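Nicotinate phosphoribosyltransferase (Saccharomyces cerevisiae, PDB 1VLP) catalyses the ATP-dependent formation of nicotinate ribonucleotide from nicotinate and phosphoribosyl diphosphate, the first step in making NAD from nicotinic acid. Local coordinates at residues Asn63-Gln68 with Ile113-Glu118; Lys174-Leu179 with Gln205-Ala210; Gly249-Ser254 with Leu258-Asn263. All coordinates share one frame; numbering follows the deposited sequence. Where two conformers were deposited one is given.

Contact 1. Residues Asn63-Gln68 with Ile113-Glu118; sequences NWLKEQ and ISFTSE
L65 and K66 of helix 59-71 receive the ring of F115, which projects from strand 113-120, in a helix-on-sheet packing within the N-terminal domain. The strand is the outermost on its side of an antiparallel sheet, and the helix packs against that sheet. Before the contact proper, W64 points to the other side of the helix, toward F158 and helix 144-159. Q68, one turn on, lays its CG over the centre of the indole, 3.4 Å above the plane.

L65 comes next and is directed at the strand. Its CB meets the F115 ring at CE2, 3.9 Å away, and the approach is oblique. A branched aliphatic residue suits this place, because the buried side chain also touches L129 of the neighbouring strand 126-134 and A154 of helix 144-159.

K66 brings its backbone rather than its ammonium group. The long side chain leaves the contact and ends in an exposed position, as suits a charged residue at the margin of a helix-sheet interface, and its CB remains 4.4 Å from CE2 of F115. The ring fills the gap between the backbones, where F115 CA and K66 CA are 7.8 Å apart. F115 holds CG anti to the backbone N (chi1 173°), which sends the ring toward the helix; I62, F69 and I131 also touch it. No hydrogen bond links the two segments. The ring instead presents its edge to the helix backbone, with K66 N lying near the ring plane, 3.9 Å from F115 CE2.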
loop_
_atom_site.group_PDB
_atom_site.type_symbol
_atom_site.label_atom_id
_atom_site.label_comp_id
_atom_site.label_asym_id
_atom_site.label_seq_id
_atom_site.Cartn_x
_atom_site.Cartn_y
_atom_site.Cartn_z
ATOM N N ASN A 63 -8.363 23.025 -8.135
ATOM C CA ASN A 63 -7.974 24.122 -7.244
ATOM C C ASN A 63 -7.895 23.631 -5.787
ATOM O O ASN A 63 -7.003 24.053 -5.056
ATOM C CB ASN A 63 -8.929 25.308 -7.387
ATOM C CG ASN A 63 -8.815 25.991 -8.754
ATOM O OD1 ASN A 63 -7.759 25.959 -9.364
ATOM N ND2 ASN A 63 -9.917 26.604 -9.225
ATOM N N TRP A 64 -8.843 22.793 -5.360
ATOM C CA TRP A 64 -8.840 22.247 -4.017
ATOM C C TRP A 64 -7.597 21.368 -3.817
ATOM O O TRP A 64 -6.936 21.431 -2.808
ATOM C CB TRP A 64 -10.132 21.459 -3.769
ATOM C CG TRP A 64 -10.322 20.921 -2.409
ATOM C CD1 TRP A 64 -10.930 21.551 -1.371
ATOM C CD2 TRP A 64 -9.996 19.605 -1.952
ATOM N NE1 TRP A 64 -10.988 20.710 -0.273
ATOM C CE2 TRP A 64 -10.410 19.514 -0.608
ATOM C CE3 TRP A 64 -9.402 18.488 -2.548
ATOM C CZ2 TRP A 64 -10.279 18.360 0.119
ATOM C CZ3 TRP A 64 -9.278 17.332 -1.810
ATOM C CH2 TRP A 64 -9.705 17.276 -0.502
ATOM N N LEU A 65 -7.298 20.548 -4.825
ATOM C CA LEU A 65 -6.102 19.715 -4.766
ATOM C C LEU A 65 -4.846 20.535 -4.617
ATOM O O LEU A 65 -3.956 20.180 -3.848
ATOM C CB LEU A 65 -6.013 18.787 -5.991
ATOM C CG LEU A 65 -6.945 17.551 -5.881
ATOM C CD1 LEU A 65 -6.996 16.866 -7.284
ATOM C CD2 LEU A 65 -6.523 16.599 -4.836
ATOM N N LYS A 66 -4.726 21.604 -5.382
ATOM C CA LYS A 66 -3.538 22.444 -5.311
ATOM C C LYS A 66 -3.345 22.937 -3.851
ATOM O O LYS A 66 -2.239 22.873 -3.292
ATOM C CB LYS A 66 -3.689 23.631 -6.285
ATOM C CG LYS A 66 -2.605 24.588 -6.258
ATOM C CD LYS A 66 -2.676 25.570 -7.440
ATOM C CE LYS A 66 -1.710 26.746 -7.217
ATOM N NZ LYS A 66 -0.328 26.292 -6.969
ATOM N N GLU A 67 -4.446 23.388 -3.250
ATOM C CA GLU A 67 -4.426 23.814 -1.854
ATOM C C GLU A 67 -4.022 22.697 -0.881
ATOM O O GLU A 67 -3.127 22.863 -0.052
ATOM C CB GLU A 67 -5.760 24.465 -1.496
ATOM C CG GLU A 67 -5.804 25.073 -0.124
ATOM C CD GLU A 67 -6.986 26.014 -0.011
ATOM O OE1 GLU A 67 -8.119 25.517 0.111
ATOM O OE2 GLU A 67 -6.798 27.249 -0.073
ATOM N N GLN A 68 -4.681 21.551 -0.989
ATOM C CA GLN A 68 -4.456 20.399 -0.135
ATOM C C GLN A 68 -3.011 19.861 -0.231
ATOM O O GLN A 68 -2.390 19.512 0.767
ATOM C CB GLN A 68 -5.515 19.318 -0.405
ATOM C CG GLN A 68 -6.917 19.707 0.005
ATOM C CD GLN A 68 -7.141 19.786 1.493
ATOM O OE1 GLN A 68 -6.585 19.010 2.242
ATOM N NE2 GLN A 68 -7.982 20.705 1.913
ATOM N N ILE A 113 6.593 18.147 -5.793
ATOM C CA ILE A 113 5.408 17.850 -6.631
ATOM C C ILE A 113 5.354 18.777 -7.822
ATOM O O ILE A 113 5.423 20.014 -7.660
ATOM C CB ILE A 113 4.080 17.987 -5.844
ATOM C CG1 ILE A 113 4.124 17.144 -4.582
ATOM C CG2 ILE A 113 2.910 17.624 -6.705
ATOM C CD1 ILE A 113 2.866 17.310 -3.687
ATOM N N SER A 114 5.249 18.181 -9.002
ATOM C CA SER A 114 4.941 18.905 -10.197
ATOM C C SER A 114 3.543 18.489 -10.595
ATOM O O SER A 114 3.366 17.404 -11.041
ATOM C CB SER A 114 5.896 18.512 -11.319
ATOM O OG SER A 114 5.500 19.108 -12.551
ATOM N N PHE A 115 2.574 19.375 -10.370
ATOM C CA PHE A 115 1.142 19.119 -10.617
ATOM C C PHE A 115 0.620 20.126 -11.633
ATOM O O PHE A 115 0.636 21.358 -11.409
ATOM C CB PHE A 115 0.404 19.220 -9.277
ATOM C CG PHE A 115 -1.083 19.146 -9.365
ATOM C CD1 PHE A 115 -1.743 18.349 -10.327
ATOM C CD2 PHE A 115 -1.857 19.882 -8.468
ATOM C CE1 PHE A 115 -3.130 18.254 -10.337
ATOM C CE2 PHE A 115 -3.251 19.808 -8.491
ATOM C CZ PHE A 115 -3.894 19.005 -9.434
ATOM N N THR A 116 0.280 19.600 -12.803
ATOM C CA THR A 116 -0.355 20.340 -13.865
ATOM C C THR A 116 -1.665 19.615 -14.235
ATOM O O THR A 116 -1.946 18.471 -13.826
ATOM C CB THR A 116 0.586 20.456 -15.103
ATOM O OG1 THR A 116 0.957 19.157 -15.551
ATOM C CG2 THR A 116 1.838 21.200 -14.744
ATOM N N SER A 117 -2.426 20.276 -15.059
ATOM C CA SER A 117 -3.674 19.698 -15.564
ATOM C C SER A 117 -3.830 20.120 -16.989
ATOM O O SER A 117 -3.281 21.154 -17.392
ATOM C CB SER A 117 -4.867 20.131 -14.713
ATOM O OG SER A 117 -5.106 21.530 -14.841
ATOM N N GLU A 118 -4.606 19.352 -17.754
ATOM C CA GLU A 118 -4.732 19.552 -19.187
ATOM C C GLU A 118 -6.177 19.315 -19.533
ATOM O O GLU A 118 -6.763 18.292 -19.161
ATOM C CB GLU A 118 -3.826 18.565 -19.945
ATOM C CG GLU A 118 -3.713 18.788 -21.411
#

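Contact 2. Residues Lys174-Leu179 with Gln205-Ala210; sequences KKAETL and QGIMKA
A210 sets its methyl group against that of A176, the two CB atoms only 3.5 Å apart, so the two alanines meet between helix 168-181 and helix 197-213. The segment axes approach to 8.1 Å and cross at -40°, a close helix pair made possible by small residues at the interface. A176 also rests on the neighbouring helical turn, its CB 4.1 Å from CA of I207.

E177 closes the more exposed margin. Its CG, anti to the carbonyl carbon (chi1 -68°), packs 3.6 Å from A210 CB, and the chain then runs extended until its carboxylate reaches a bridging water. That water gives a hydrogen bond to A210 O at 2.7 Å and a weak one to E177 OE2.

The pair belongs to the alpha/beta part of this type II phosphoribosyltransferase. The I207 side chain lies about 9 Å from that of F189, which probably binds nicotinate, as in relatives. On other faces of helix 168-181, K175 forms a salt bridge with D372, and T178 and L179 touch V344 of helix 344-356; from helix 197-213, Q205 and M208 reach Y234 of helix 228-234. In sequence, the two helices flank strand 186-188 of the parallel sheet.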
loop_
_atom_site.group_PDB
_atom_site.type_symbol
_atom_site.label_atom_id
_atom_site.label_comp_id
_atom_site.label_asym_id
_atom_site.label_seq_id
_atom_site.Cartn_x
_atom_site.Cartn_y
_atom_site.Cartn_z
ATOM N N LYS A 174 -20.995 -5.802 8.910
ATOM C CA LYS A 174 -21.446 -7.083 8.355
ATOM C C LYS A 174 -20.318 -7.852 7.708
ATOM O O LYS A 174 -20.228 -9.067 7.886
ATOM C CB LYS A 174 -22.596 -6.872 7.354
ATOM C CG LYS A 174 -22.987 -8.136 6.637
ATOM C CD LYS A 174 -24.284 -8.010 5.888
ATOM C CE LYS A 174 -24.717 -9.325 5.216
ATOM N NZ LYS A 174 -25.768 -8.949 4.206
ATOM N N LYS A 175 -19.447 -7.157 6.958
ATOM C CA LYS A 175 -18.287 -7.796 6.340
ATOM C C LYS A 175 -17.390 -8.379 7.424
ATOM O O LYS A 175 -17.039 -9.546 7.379
ATOM C CB LYS A 175 -17.496 -6.820 5.482
ATOM C CG LYS A 175 -18.308 -6.366 4.262
ATOM C CD LYS A 175 -17.517 -5.361 3.457
ATOM C CE LYS A 175 -18.309 -4.812 2.317
ATOM N NZ LYS A 175 -17.551 -3.689 1.631
ATOM N N ALA A 176 -17.057 -7.557 8.406
ATOM C CA ALA A 176 -16.196 -7.982 9.489
ATOM C C ALA A 176 -16.786 -9.209 10.215
ATOM O O ALA A 176 -16.078 -10.161 10.498
ATOM C CB ALA A 176 -15.964 -6.849 10.419
ATOM N N GLU A 177 -18.078 -9.199 10.450
ATOM C CA GLU A 177 -18.713 -10.290 11.171
ATOM C C GLU A 177 -18.639 -11.565 10.385
ATOM O O GLU A 177 -18.423 -12.611 10.953
ATOM C CB GLU A 177 -20.138 -9.924 11.534
ATOM C CG GLU A 177 -20.180 -8.796 12.585
ATOM C CD GLU A 177 -21.543 -8.522 13.160
ATOM O OE1 GLU A 177 -22.527 -9.140 12.692
ATOM O OE2 GLU A 177 -21.604 -7.702 14.124
ATOM N N THR A 178 -18.812 -11.494 9.068
ATOM C CA THR A 178 -18.657 -12.695 8.251
ATOM C C THR A 178 -17.246 -13.250 8.323
ATOM O O THR A 178 -17.022 -14.474 8.456
ATOM C CB THR A 178 -19.096 -12.436 6.813
ATOM O OG1 THR A 178 -20.459 -11.989 6.821
ATOM C CG2 THR A 178 -18.994 -13.695 5.946
ATOM N N LEU A 179 -16.275 -12.356 8.205
ATOM C CA LEU A 179 -14.883 -12.730 8.269
ATOM C C LEU A 179 -14.592 -13.447 9.603
ATOM O O LEU A 179 -14.052 -14.532 9.604
ATOM C CB LEU A 179 -14.023 -11.489 8.039
ATOM C CG LEU A 179 -14.019 -10.925 6.616
ATOM C CD1 LEU A 179 -13.482 -9.455 6.577
ATOM C CD2 LEU A 179 -13.251 -11.794 5.669
ATOM N N GLN A 205 -15.142 2.285 12.428
ATOM C CA GLN A 205 -16.275 2.153 13.385
ATOM C C GLN A 205 -17.030 0.854 13.238
ATOM O O GLN A 205 -17.299 0.176 14.261
ATOM C CB GLN A 205 -17.216 3.359 13.290
ATOM C CG GLN A 205 -16.604 4.630 13.797
ATOM C CD GLN A 205 -17.611 5.784 13.735
ATOM O OE1 GLN A 205 -18.747 5.609 14.146
ATOM N NE2 GLN A 205 -17.209 6.930 13.188
ATOM N N GLY A 206 -17.324 0.457 11.998
ATOM C CA GLY A 206 -18.070 -0.805 11.739
ATOM C C GLY A 206 -17.340 -2.056 12.116
ATOM O O GLY A 206 -17.881 -2.967 12.773
ATOM N N ILE A 207 -16.068 -2.057 11.779
ATOM C CA ILE A 207 -15.165 -3.175 12.096
ATOM C C ILE A 207 -15.092 -3.295 13.624
ATOM O O ILE A 207 -15.288 -4.387 14.175
ATOM C CB ILE A 207 -13.768 -3.000 11.443
ATOM C CG1 ILE A 207 -13.851 -3.164 9.903
ATOM C CG2 ILE A 207 -12.737 -4.014 12.052
ATOM C CD1 ILE A 207 -12.650 -2.665 9.136
HETATM N N MSE A 208 -14.840 -2.188 14.318
HETATM C CA MSE A 208 -14.677 -2.264 15.768
HETATM C C MSE A 208 -16.011 -2.675 16.415
HETATM O O MSE A 208 -16.012 -3.357 17.414
HETATM C CB MSE A 208 -14.212 -0.939 16.351
HETATM C CG MSE A 208 -12.830 -0.489 15.866
HETATM SE SE MSE A 208 -11.490 -1.900 15.786
HETATM C CE MSE A 208 -11.362 -2.284 17.767
ATOM N N LYS A 209 -17.131 -2.270 15.836
ATOM C CA LYS A 209 -18.456 -2.646 16.368
ATOM C C LYS A 209 -18.599 -4.151 16.246
ATOM O O LYS A 209 -19.118 -4.807 17.133
ATOM C CB LYS A 209 -19.602 -1.945 15.613
ATOM C CG LYS A 209 -20.964 -2.266 16.218
ATOM C CD LYS A 209 -22.153 -1.535 15.582
ATOM C CE LYS A 209 -23.524 -2.053 16.201
ATOM N NZ LYS A 209 -23.936 -1.380 17.438
ATOM N N ALA A 210 -18.142 -4.698 15.124
ATOM C CA ALA A 210 -18.063 -6.140 14.926
ATOM C C ALA A 210 -17.144 -6.849 15.963
ATOM O O ALA A 210 -17.517 -7.873 16.556
ATOM C CB ALA A 210 -17.617 -6.443 13.491
HETATM O O HOH W 1 -19.766 -9.293 16.267
#

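Contact 3. Residues Gly249-Ser254 with Leu258-Asn263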
loop_
_atom_site.group_PDB
_atom_site.type_symbol
_atom_site.label_atom_id
_atom_site.label_comp_id
_atom_site.label_asym_id
_atom_site.label_seq_id
_atom_site.Cartn_x
_atom_site.Cartn_y
_atom_site.Cartn_z
ATOM N N GLY A 249 13.565 -0.229 -6.524
ATOM C CA GLY A 249 14.633 0.758 -6.344
ATOM C C GLY A 249 16.011 0.145 -6.222
ATOM O O GLY A 249 16.965 0.581 -6.841
ATOM N N VAL A 250 16.140 -0.916 -5.410
ATOM C CA VAL A 250 17.396 -1.651 -5.282
ATOM C C VAL A 250 17.946 -2.123 -6.623
ATOM O O VAL A 250 19.128 -1.938 -6.920
ATOM C CB VAL A 250 17.296 -2.855 -4.249
ATOM C CG1 VAL A 250 18.508 -3.719 -4.286
ATOM C CG2 VAL A 250 17.055 -2.299 -2.828
ATOM N N ALA A 251 17.094 -2.678 -7.458
ATOM C CA ALA A 251 17.500 -3.114 -8.801
ATOM C C ALA A 251 17.906 -1.956 -9.710
ATOM O O ALA A 251 18.907 -2.050 -10.408
ATOM C CB ALA A 251 16.393 -3.920 -9.449
ATOM N N SER A 252 17.147 -0.870 -9.674
ATOM C CA SER A 252 17.346 0.254 -10.594
ATOM C C SER A 252 18.563 1.125 -10.292
ATOM O O SER A 252 19.061 1.845 -11.194
ATOM C CB SER A 252 16.127 1.140 -10.586
ATOM O OG SER A 252 15.072 0.467 -11.173
ATOM N N ILE A 253 19.011 1.108 -9.039
ATOM C CA ILE A 253 20.145 1.915 -8.644
ATOM C C ILE A 253 21.318 1.557 -9.569
ATOM O O ILE A 253 21.920 2.428 -10.162
ATOM C CB ILE A 253 20.482 1.771 -7.141
ATOM C CG1 ILE A 253 19.430 2.484 -6.294
ATOM C CG2 ILE A 253 21.801 2.433 -6.833
ATOM C CD1 ILE A 253 19.441 2.147 -4.852
ATOM N N SER A 254 21.622 0.281 -9.751
ATOM C CA SER A 254 22.716 -0.048 -10.644
ATOM C C SER A 254 22.334 -1.068 -11.722
ATOM O O SER A 254 23.187 -1.527 -12.451
ATOM C CB SER A 254 23.927 -0.499 -9.820
ATOM O OG SER A 254 23.509 -1.339 -8.753
ATOM N N LEU A 258 19.789 -9.336 -11.519
ATOM C CA LEU A 258 20.160 -10.736 -11.196
ATOM C C LEU A 258 20.292 -10.933 -9.670
ATOM O O LEU A 258 19.940 -11.980 -9.160
ATOM C CB LEU A 258 21.461 -11.126 -11.901
ATOM C CG LEU A 258 21.864 -12.607 -11.861
ATOM C CD1 LEU A 258 20.818 -13.471 -12.565
ATOM C CD2 LEU A 258 23.231 -12.806 -12.493
ATOM N N HIS A 259 20.801 -9.934 -8.957
ATOM C CA HIS A 259 20.980 -10.065 -7.516
ATOM C C HIS A 259 20.067 -9.201 -6.669
ATOM O O HIS A 259 20.260 -9.119 -5.468
ATOM C CB HIS A 259 22.433 -9.785 -7.150
ATOM C CG HIS A 259 23.408 -10.607 -7.929
ATOM N ND1 HIS A 259 24.276 -10.057 -8.847
ATOM C CD2 HIS A 259 23.642 -11.941 -7.937
ATOM C CE1 HIS A 259 25.020 -11.018 -9.370
ATOM N NE2 HIS A 259 24.652 -12.170 -8.839
ATOM N N ALA A 260 19.070 -8.564 -7.284
ATOM C CA ALA A 260 18.237 -7.563 -6.600
ATOM C C ALA A 260 17.368 -8.161 -5.474
ATOM O O ALA A 260 17.279 -7.567 -4.407
ATOM C CB ALA A 260 17.361 -6.857 -7.590
ATOM N N ASN A 261 16.765 -9.332 -5.682
ATOM C CA ASN A 261 15.926 -9.914 -4.622
ATOM C C ASN A 261 16.744 -10.184 -3.351
ATOM O O ASN A 261 16.364 -9.769 -2.268
ATOM C CB ASN A 261 15.143 -11.121 -5.109
ATOM C CG ASN A 261 13.796 -10.737 -5.715
ATOM O OD1 ASN A 261 13.045 -9.963 -5.124
ATOM N ND2 ASN A 261 13.474 -11.314 -6.864
ATOM N N LYS A 262 17.905 -10.790 -3.512
ATOM C CA LYS A 262 18.786 -11.084 -2.375
ATOM C C LYS A 262 19.325 -9.797 -1.764
ATOM O O LYS A 262 19.342 -9.634 -0.553
ATOM C CB LYS A 262 19.926 -11.988 -2.836
ATOM C CG LYS A 262 20.906 -12.339 -1.710
ATOM C CD LYS A 262 21.623 -13.655 -1.930
ATOM C CE LYS A 262 22.434 -14.048 -0.680
ATOM N NZ LYS A 262 23.250 -12.870 -0.180
ATOM N N ASN A 263 19.744 -8.843 -2.602
ATOM C CA ASN A 263 20.285 -7.587 -2.086
ATOM C C ASN A 263 19.241 -6.821 -1.306
ATOM O O ASN A 263 19.544 -6.260 -0.246
ATOM C CB ASN A 263 20.828 -6.722 -3.207
ATOM C CG ASN A 263 22.155 -7.230 -3.731
ATOM O OD1 ASN A 263 22.869 -7.938 -3.034
ATOM N ND2 ASN A 263 22.491 -6.871 -4.972
#
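V250 and A251, side by side on helix 244-254, meet A260 and N263, one turn apart on helix 260-272. In V250, CG1 stands anti to the backbone N (chi1 171°), and this branch does the touching: it lies 3.9 Å from N263 CB and 4.0 Å from A260 O. The V250 and N263 side chains lie aslant, CG1 against the CB of the asparagine. N263 keeps CG anti to its carbonyl carbon (chi1 -75°), leaving CB as its nearest side-chain atom to V250 and the amide beyond it, a fitting choice at a partly exposed margin.

These are two consecutive helices, 244-254 and 260-272, packed against each other across a short connection, with H259 at the N-cap position of the second. The ND1 atom of H259 is hydrogen-bonded to D256 in that connection.

The lone methyl group of alanine is small enough for the backbones to come near. A251 and A260, whose CA atoms are 5.0 Å apart, touch through their CB atoms at 3.6 Å, and A260 CB also lies 3.9 Å from A251 CA. Around this pair, Y257 and F285 touch A251, while V247 touches A260.

How the contacts relate
All three contacts hold different elements and share no atoms; contacts 1 and 2 come no nearer than about 19 Å between nearest atoms, and contacts 2 and 3 lie on opposite sides of the chain's centre. Contact 2 is the most buried, joining helices through small methyl groups with a water at its margin. Contact 3 also joins helices by an alanine pair, but its partners are consecutive in the chain and its margin is a valine against an asparagine. Contact 1, partly buried like contact 3, sets a helix on an edge strand and relies on an aromatic ring. None has a direct hydrogen bond between its segments.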